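Local coordinates for PmbA-related protein (Thermotoga maritima, PDB 1VL4) that probably acts as a metallopeptidase of the PmbA/TldD type (family U62) and may modulate DNA gyrase, at residues Y235-R240 with V366-V371; L387-Y392 with I406-N411. All blocks are in the same frame, centred on the assembly; numbering follows the deposited sequence.

In the fold
Both contacts lie in one mixed, curled sheet of the PmbA/TldD C-terminal region. Along the chain, strand 233-239 comes first and leads into helix 241-247; about 125 residues later, after helix 355-362, strand 365-372 returns to run parallel beside it, and interaction 1 closes that long loop. The chain then turns through helix 374-377 into strand 384-395, antiparallel to 365-372, and passes strand 398-404 before strand 406-411 closes the short loop of interaction 2. The two contacts follow in series, neither nested nor crossed. They meet where strands 365-372 and 384-395 pair, and where the side chains of Ile368 and Ile408 pack. Strand 437-444 joins 233-239 to 406-411.

Interaction 1 of 2, residues Y235-R240 with V366-V371; sequences YPVLMR and VVITEV
Val237, Leu238 and Met239 pair in parallel with Val366, Val367 and Ile368 in the mixed sheet of the C-terminal region; just beyond, Thr369 and Glu370 both face Lys390 in a classic beta bulge. Four backbone bonds alternate along the seam, the shortest from Leu238 N to Val366 O (2.7 Å). The buried middle is tightly packed on both faces. On one, Val237 CG1 meets Ile368 CD1 at 3.8 Å and Met239 CE approaches Ile368 CG2; helix 241-247 and Ile408 cover Met239 and Ile368. On the other, Leu238 and Val367 run alongside each other, Leu238 CB 4.0 Å from Val367 CG2, under helix 355-362.

Tyr235, Pro236, Arg240 and Glu370 are partly exposed. The Tyr235 end is loose: Pro236 meets the other strand through its backbone O, and Val366 CG2 comes obliquely to the Tyr235 ring, whose hydroxyl bonds to Pro231 O. The Arg240 end is solvent-side yet closely packed. With CG anti to its N (chi1 -161°) and a bend at chi3, Arg240 lays its guanidinium over Thr369. Arg240 NH1 makes salt bridges to Glu220 and Glu370. Thr369 CB sits 3.6 Å above the guanidinium centre; Glu370 OE2 comes to its edge, 3.2 Å from Arg240 NH1, the planes 78° apart.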
ATOM      1  N   TYR A 235      23.781 -25.373  -4.636  1.00 10.00           N
ATOM      2  CA  TYR A 235      24.563 -25.509  -3.407  1.00  9.74           C
ATOM      3  C   TYR A 235      23.699 -25.846  -2.209  1.00  9.37           C
ATOM      4  O   TYR A 235      22.534 -25.475  -2.169  1.00 11.26           O
ATOM      5  CB  TYR A 235      25.319 -24.237  -3.051  1.00 10.62           C
ATOM      6  CG  TYR A 235      26.266 -23.737  -4.083  1.00  5.88           C
ATOM      7  CD1 TYR A 235      25.827 -22.872  -5.060  1.00 10.84           C
ATOM      8  CD2 TYR A 235      27.601 -24.073  -4.063  1.00  7.92           C
ATOM      9  CE1 TYR A 235      26.678 -22.387  -6.028  1.00 13.51           C
ATOM     10  CE2 TYR A 235      28.471 -23.592  -5.056  1.00 10.24           C
ATOM     11  CZ  TYR A 235      27.985 -22.735  -6.022  1.00  6.65           C
ATOM     12  OH  TYR A 235      28.796 -22.182  -7.010  1.00 12.21           O
ATOM     13  N   PRO A 236      24.294 -26.525  -1.203  1.00  9.34           N
ATOM     14  CA  PRO A 236      23.619 -26.606   0.095  1.00 10.74           C
ATOM     15  C   PRO A 236      23.469 -25.168   0.624  1.00  9.70           C
ATOM     16  O   PRO A 236      24.346 -24.321   0.361  1.00  7.47           O
ATOM     17  CB  PRO A 236      24.574 -27.441   0.971  1.00 11.49           C
ATOM     18  CG  PRO A 236      25.645 -27.927   0.092  1.00 10.68           C
ATOM     19  CD  PRO A 236      25.619 -27.157  -1.195  1.00  7.41           C
ATOM     20  N   VAL A 237      22.349 -24.883   1.274  1.00 11.06           N
ATOM     21  CA  VAL A 237      22.053 -23.540   1.752  1.00 11.51           C
ATOM     22  C   VAL A 237      21.714 -23.576   3.223  1.00 13.19           C
ATOM     23  O   VAL A 237      20.753 -24.249   3.643  1.00 13.67           O
ATOM     24  CB  VAL A 237      20.907 -22.871   0.940  1.00 11.77           C
ATOM     25  CG1 VAL A 237      20.422 -21.595   1.640  1.00 13.35           C
ATOM     26  CG2 VAL A 237      21.360 -22.534  -0.498  1.00 14.31           C
ATOM     27  N   LEU A 238      22.507 -22.864   4.020  1.00 10.50           N
ATOM     28  CA  LEU A 238      22.117 -22.613   5.410  1.00 12.79           C
ATOM     29  C   LEU A 238      21.333 -21.288   5.405  1.00 13.60           C
ATOM     30  O   LEU A 238      21.899 -20.206   5.255  1.00 11.84           O
ATOM     31  CB  LEU A 238      23.343 -22.554   6.305  1.00 14.26           C
ATOM     32  CG  LEU A 238      23.219 -22.100   7.759  1.00 16.20           C
ATOM     33  CD1 LEU A 238      21.992 -22.631   8.403  1.00 25.55           C
ATOM     34  CD2 LEU A 238      24.520 -22.545   8.490  1.00 16.87           C
ATOM     35  N   MET A 239      20.017 -21.389   5.476  1.00 11.38           N
ATOM     36  CA  MET A 239      19.202 -20.194   5.478  1.00 13.50           C
ATOM     37  C   MET A 239      19.006 -19.671   6.887  1.00  9.81           C
ATOM     38  O   MET A 239      18.275 -20.244   7.691  1.00 10.96           O
ATOM     39  CB  MET A 239      17.904 -20.467   4.780  1.00 12.28           C
ATOM     40  CG  MET A 239      16.987 -19.257   4.769  1.00 24.81           C
ATOM     41  SD  MET A 239      15.770 -19.348   3.456  1.00 28.68           S
ATOM     42  CE  MET A 239      16.852 -19.557   2.080  1.00 18.59           C
ATOM     43  N   ARG A 240      19.672 -18.560   7.196  1.00 10.01           N
ATOM     44  CA  ARG A 240      19.552 -17.974   8.513  1.00 10.53           C
ATOM     45  C   ARG A 240      18.093 -17.602   8.799  1.00  9.98           C
ATOM     46  O   ARG A 240      17.326 -17.311   7.881  1.00  9.24           O
ATOM     47  CB  ARG A 240      20.424 -16.755   8.670  1.00  8.28           C
ATOM     48  CG  ARG A 240      20.693 -16.372  10.124  1.00  7.93           C
ATOM     49  CD  ARG A 240      21.671 -15.252  10.244  1.00 17.69           C
ATOM     50  NE  ARG A 240      21.070 -13.985   9.835  1.00 10.94           N
ATOM     51  CZ  ARG A 240      21.745 -12.857   9.697  1.00 17.10           C
ATOM     52  NH1 ARG A 240      21.106 -11.781   9.295  1.00 15.42           N
ATOM     53  NH2 ARG A 240      23.046 -12.805   9.979  1.00 13.00           N
ATOM     54  N   VAL A 366      26.465 -22.323   0.901  1.00 11.06           N
ATOM     55  CA  VAL A 366      26.050 -20.935   0.982  1.00 10.73           C
ATOM     56  C   VAL A 366      25.254 -20.696   2.258  1.00  9.95           C
ATOM     57  O   VAL A 366      24.428 -21.515   2.641  1.00 11.73           O
ATOM     58  CB  VAL A 366      25.167 -20.554  -0.210  1.00 10.77           C
ATOM     59  CG1 VAL A 366      24.727 -19.081  -0.087  1.00 13.13           C
ATOM     60  CG2 VAL A 366      25.920 -20.791  -1.522  1.00 12.66           C
ATOM     61  N   VAL A 367      25.520 -19.568   2.901  1.00  9.08           N
ATOM     62  CA  VAL A 367      24.667 -19.057   3.965  1.00 10.16           C
ATOM     63  C   VAL A 367      23.854 -17.889   3.366  1.00 10.20           C
ATOM     64  O   VAL A 367      24.414 -16.981   2.795  1.00  7.25           O
ATOM     65  CB  VAL A 367      25.476 -18.567   5.177  1.00  8.62           C
ATOM     66  CG1 VAL A 367      24.571 -17.782   6.165  1.00  9.58           C
ATOM     67  CG2 VAL A 367      26.177 -19.747   5.883  1.00 14.74           C
ATOM     68  N   ILE A 368      22.539 -17.950   3.472  1.00  9.23           N
ATOM     69  CA  ILE A 368      21.704 -16.843   3.046  1.00  9.72           C
ATOM     70  C   ILE A 368      21.105 -16.203   4.282  1.00 12.30           C
ATOM     71  O   ILE A 368      20.402 -16.857   5.062  1.00 12.27           O
ATOM     72  CB  ILE A 368      20.671 -17.289   1.984  1.00 12.00           C
ATOM     73  CG1 ILE A 368      21.387 -17.342   0.636  1.00 19.55           C
ATOM     74  CG2 ILE A 368      19.448 -16.312   1.877  1.00 12.78           C
ATOM     75  CD1 ILE A 368      20.802 -18.298  -0.254  1.00 29.72           C
ATOM     76  N   THR A 369      21.410 -14.913   4.441  1.00 13.02           N
ATOM     77  CA  THR A 369      21.022 -14.140   5.628  1.00 15.19           C
ATOM     78  C   THR A 369      19.825 -13.225   5.405  1.00 14.61           C
ATOM     79  O   THR A 369      19.142 -12.904   6.352  1.00 15.56           O
ATOM     80  CB  THR A 369      22.162 -13.245   6.123  1.00 12.69           C
ATOM     81  OG1 THR A 369      22.634 -12.436   5.031  1.00 16.72           O
ATOM     82  CG2 THR A 369      23.312 -14.105   6.666  1.00 19.06           C
ATOM     83  N   GLU A 370      19.606 -12.798   4.171  1.00 15.27           N
ATOM     84  CA  GLU A 370      18.457 -11.954   3.831  1.00 17.68           C
ATOM     85  C   GLU A 370      17.994 -12.263   2.416  1.00 17.16           C
ATOM     86  O   GLU A 370      18.810 -12.605   1.541  1.00 18.71           O
ATOM     87  CB  GLU A 370      18.821 -10.465   3.926  1.00 19.36           C
ATOM     88  CG  GLU A 370      19.530 -10.053   5.256  1.00 21.47           C
ATOM     89  CD  GLU A 370      18.606 -10.083   6.456  1.00 30.34           C
ATOM     90  OE1 GLU A 370      17.359 -10.218   6.262  1.00 35.55           O
ATOM     91  OE2 GLU A 370      19.124  -9.965   7.598  1.00 29.96           O
ATOM     92  N   VAL A 371      16.679 -12.172   2.211  1.00 18.11           N
ATOM     93  CA  VAL A 371      16.073 -12.202   0.859  1.00 17.53           C
ATOM     94  C   VAL A 371      15.279 -10.900   0.565  1.00 18.84           C
ATOM     95  O   VAL A 371      14.777 -10.256   1.458  1.00 21.74           O
ATOM     96  CB  VAL A 371      15.153 -13.427   0.680  1.00 16.72           C
ATOM     97  CG1 VAL A 371      15.964 -14.705   0.585  1.00 22.75           C
ATOM     98  CG2 VAL A 371      14.129 -13.541   1.818  1.00 21.72           C
TER

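Interaction 2 of 2, residues L387-Y392 with I406-N411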
ATOM      1  N   LEU A 387      14.449 -14.817  -6.129  1.00 15.29           N
ATOM      2  CA  LEU A 387      14.615 -13.754  -5.156  1.00 13.72           C
ATOM      3  C   LEU A 387      16.065 -13.352  -5.094  1.00 14.06           C
ATOM      4  O   LEU A 387      16.963 -14.216  -5.046  1.00 16.40           O
ATOM      5  CB  LEU A 387      14.173 -14.237  -3.762  1.00 11.92           C
ATOM      6  CG  LEU A 387      12.696 -14.575  -3.549  1.00 16.94           C
ATOM      7  CD1 LEU A 387      12.522 -15.284  -2.225  1.00 17.42           C
ATOM      8  CD2 LEU A 387      11.793 -13.330  -3.631  1.00 22.40           C
ATOM      9  N   PHE A 388      16.305 -12.050  -5.086  1.00 15.71           N
ATOM     10  CA  PHE A 388      17.615 -11.531  -4.766  1.00 18.10           C
ATOM     11  C   PHE A 388      17.922 -11.878  -3.324  1.00 16.73           C
ATOM     12  O   PHE A 388      17.023 -11.972  -2.493  1.00 18.70           O
ATOM     13  CB  PHE A 388      17.676 -10.024  -4.938  1.00 21.22           C
ATOM     14  CG  PHE A 388      17.478  -9.562  -6.341  1.00 26.82           C
ATOM     15  CD1 PHE A 388      16.203  -9.357  -6.846  1.00 37.38           C
ATOM     16  CD2 PHE A 388      18.557  -9.296  -7.146  1.00 32.03           C
ATOM     17  CE1 PHE A 388      16.018  -8.915  -8.140  1.00 32.05           C
ATOM     18  CE2 PHE A 388      18.373  -8.842  -8.430  1.00 35.07           C
ATOM     19  CZ  PHE A 388      17.100  -8.655  -8.923  1.00 30.51           C
ATOM     20  N   ALA A 389      19.200 -12.087  -3.029  1.00 18.20           N
ATOM     21  CA  ALA A 389      19.586 -12.551  -1.696  1.00 19.68           C
ATOM     22  C   ALA A 389      20.964 -12.041  -1.292  1.00 21.53           C
ATOM     23  O   ALA A 389      21.748 -11.579  -2.138  1.00 20.65           O
ATOM     24  CB  ALA A 389      19.541 -14.094  -1.642  1.00 15.09           C
ATOM     25  N   LYS A 390      21.212 -12.074   0.014  1.00 21.73           N
ATOM     26  CA  LYS A 390      22.524 -11.758   0.608  1.00 22.23           C
ATOM     27  C   LYS A 390      22.982 -12.979   1.400  1.00 17.51           C
ATOM     28  O   LYS A 390      22.168 -13.656   2.015  1.00 15.75           O
ATOM     29  CB  LYS A 390      22.372 -10.600   1.609  1.00 23.23           C
ATOM     30  CG  LYS A 390      22.310  -9.179   1.006  1.00 29.55           C
ATOM     31  CD  LYS A 390      21.833  -8.194   2.085  1.00 28.93           C
ATOM     32  CE  LYS A 390      22.359  -6.792   1.859  1.00 36.01           C
ATOM     33  NZ  LYS A 390      21.662  -6.075   0.725  1.00 44.91           N
ATOM     34  N   GLY A 391      24.281 -13.221   1.416  1.00 17.31           N
ATOM     35  CA  GLY A 391      24.834 -14.325   2.172  1.00 16.72           C
ATOM     36  C   GLY A 391      26.357 -14.410   2.077  1.00 18.98           C
ATOM     37  O   GLY A 391      27.033 -13.422   1.747  1.00 12.56           O
ATOM     38  N   TYR A 392      26.869 -15.619   2.355  1.00 16.46           N
ATOM     39  CA  TYR A 392      28.284 -15.887   2.560  1.00 14.78           C
ATOM     40  C   TYR A 392      28.620 -17.240   1.931  1.00 12.12           C
ATOM     41  O   TYR A 392      27.732 -18.086   1.791  1.00 10.11           O
ATOM     42  CB  TYR A 392      28.568 -15.954   4.077  1.00 15.81           C
ATOM     43  CG  TYR A 392      28.222 -14.666   4.778  1.00 21.93           C
ATOM     44  CD1 TYR A 392      26.907 -14.389   5.116  1.00 22.93           C
ATOM     45  CD2 TYR A 392      29.191 -13.683   5.027  1.00 25.61           C
ATOM     46  CE1 TYR A 392      26.558 -13.183   5.699  1.00 28.81           C
ATOM     47  CE2 TYR A 392      28.840 -12.456   5.645  1.00 24.38           C
ATOM     48  CZ  TYR A 392      27.523 -12.223   5.973  1.00 24.08           C
ATOM     49  OH  TYR A 392      27.105 -11.043   6.583  1.00 35.90           O
ATOM     50  N   ILE A 406      23.678 -12.304  -5.789  1.00 22.81           N
ATOM     51  CA  ILE A 406      23.119 -13.622  -6.010  1.00 23.62           C
ATOM     52  C   ILE A 406      21.599 -13.632  -5.968  1.00 22.31           C
ATOM     53  O   ILE A 406      20.967 -12.824  -5.297  1.00 19.84           O
ATOM     54  CB  ILE A 406      23.695 -14.681  -5.044  1.00 23.81           C
ATOM     55  CG1 ILE A 406      23.590 -14.221  -3.593  1.00 24.94           C
ATOM     56  CG2 ILE A 406      25.129 -15.001  -5.453  1.00 24.65           C
ATOM     57  CD1 ILE A 406      23.594 -15.374  -2.614  1.00 30.63           C
ATOM     58  N   THR A 407      21.051 -14.546  -6.749  1.00 22.78           N
ATOM     59  CA  THR A 407      19.652 -14.847  -6.756  1.00 23.67           C
ATOM     60  C   THR A 407      19.475 -16.303  -6.329  1.00 22.18           C
ATOM     61  O   THR A 407      20.230 -17.186  -6.735  1.00 21.19           O
ATOM     62  CB  THR A 407      19.062 -14.631  -8.174  1.00 25.44           C
ATOM     63  OG1 THR A 407      19.038 -13.229  -8.458  1.00 27.26           O
ATOM     64  CG2 THR A 407      17.631 -15.186  -8.287  1.00 29.23           C
ATOM     65  N   ILE A 408      18.467 -16.543  -5.506  1.00 20.86           N
ATOM     66  CA  ILE A 408      18.054 -17.889  -5.236  1.00 20.75           C
ATOM     67  C   ILE A 408      16.707 -18.106  -5.848  1.00 20.66           C
ATOM     68  O   ILE A 408      15.877 -17.180  -5.914  1.00 20.72           O
ATOM     69  CB  ILE A 408      18.005 -18.209  -3.720  1.00 21.68           C
ATOM     70  CG1 ILE A 408      17.112 -17.227  -2.973  1.00 21.00           C
ATOM     71  CG2 ILE A 408      19.427 -18.218  -3.127  1.00 24.23           C
ATOM     72  CD1 ILE A 408      16.848 -17.660  -1.575  1.00 28.43           C
ATOM     73  N   SER A 409      16.488 -19.341  -6.283  1.00 19.90           N
ATOM     74  CA  SER A 409      15.215 -19.742  -6.836  1.00 19.52           C
ATOM     75  C   SER A 409      14.888 -21.191  -6.488  1.00 18.96           C
ATOM     76  O   SER A 409      15.760 -21.989  -6.192  1.00 18.92           O
ATOM     77  CB  SER A 409      15.242 -19.566  -8.343  1.00 18.66           C
ATOM     78  OG  SER A 409      16.123 -20.507  -8.897  1.00 22.40           O
ATOM     79  N   GLY A 410      13.600 -21.498  -6.509  1.00 16.80           N
ATOM     80  CA  GLY A 410      13.126 -22.832  -6.304  1.00 14.67           C
ATOM     81  C   GLY A 410      11.637 -22.792  -6.125  1.00 16.47           C
ATOM     82  O   GLY A 410      10.974 -21.820  -6.524  1.00 15.97           O
ATOM     83  N   ASN A 411      11.122 -23.878  -5.564  1.00 15.36           N
ATOM     84  CA  ASN A 411       9.747 -23.969  -5.110  1.00 15.62           C
ATOM     85  C   ASN A 411       9.785 -24.139  -3.605  1.00 14.72           C
ATOM     86  O   ASN A 411      10.489 -25.019  -3.112  1.00 14.82           O
ATOM     87  CB  ASN A 411       9.051 -25.176  -5.726  1.00 16.13           C
ATOM     88  CG  ASN A 411       7.549 -25.167  -5.483  1.00 21.24           C
ATOM     89  OD1 ASN A 411       7.063 -25.440  -4.368  1.00 20.23           O
ATOM     90  ND2 ASN A 411       6.797 -24.861  -6.534  1.00 14.86           N
TER
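Ile406, Leu387 and Ala389 have the most surface buried where strand 387-392 pairs with strand 406-411, an antiparallel match in the mixed sheet. The strands are strongly splayed, at 121° between their directions, and within these two segments the pairing runs over Leu387-Ala389 and Ile406-Ile408.

Leu387 carries the firm end. Its N bonds to Ile408 O and its O accepts Ile408 N, both at 2.8 Å, the reciprocal bonds of a hydrogen-bonded pair. Ile408 CG1, set between the backbone N and carbonyl carbon (chi1 56°), reaches back to within 3.7 Å of Leu387 O. The same carbon lies 4.2 Å from Ala389 CB, and Ile368 and Val371 of strand 365-372 also pack on this isoleucine.

Ala389 presents its methyl to both isoleucines; a longer, less straight bond (N-H...O 144°) runs from Ala389 N to Ile406 O at 3.0 Å. The similar first torsion of Ile406 puts its CG1 3.5 Å from Ala389 O, and its CD1 continues to the Ala389 methyl.

Thr407 and Phe388 form the non-hydrogen-bonded pair on the other face, the more exposed one. Thr407 CG2 rests 3.4 Å from Leu387 O, and OG1 lies over one face of the Phe388 ring, 4.2 Å from Phe388 CD2. A glycine at Thr407 would probably leave Leu387 O without the methyl packed against it and this face of the Phe388 ring without its hydroxyl neighbour. The polar grip between the segments is thus all main chain, three N-H...O bonds, and the side chains of Ala389, Ile406 and Ile408 add aliphatic contact on the buried face.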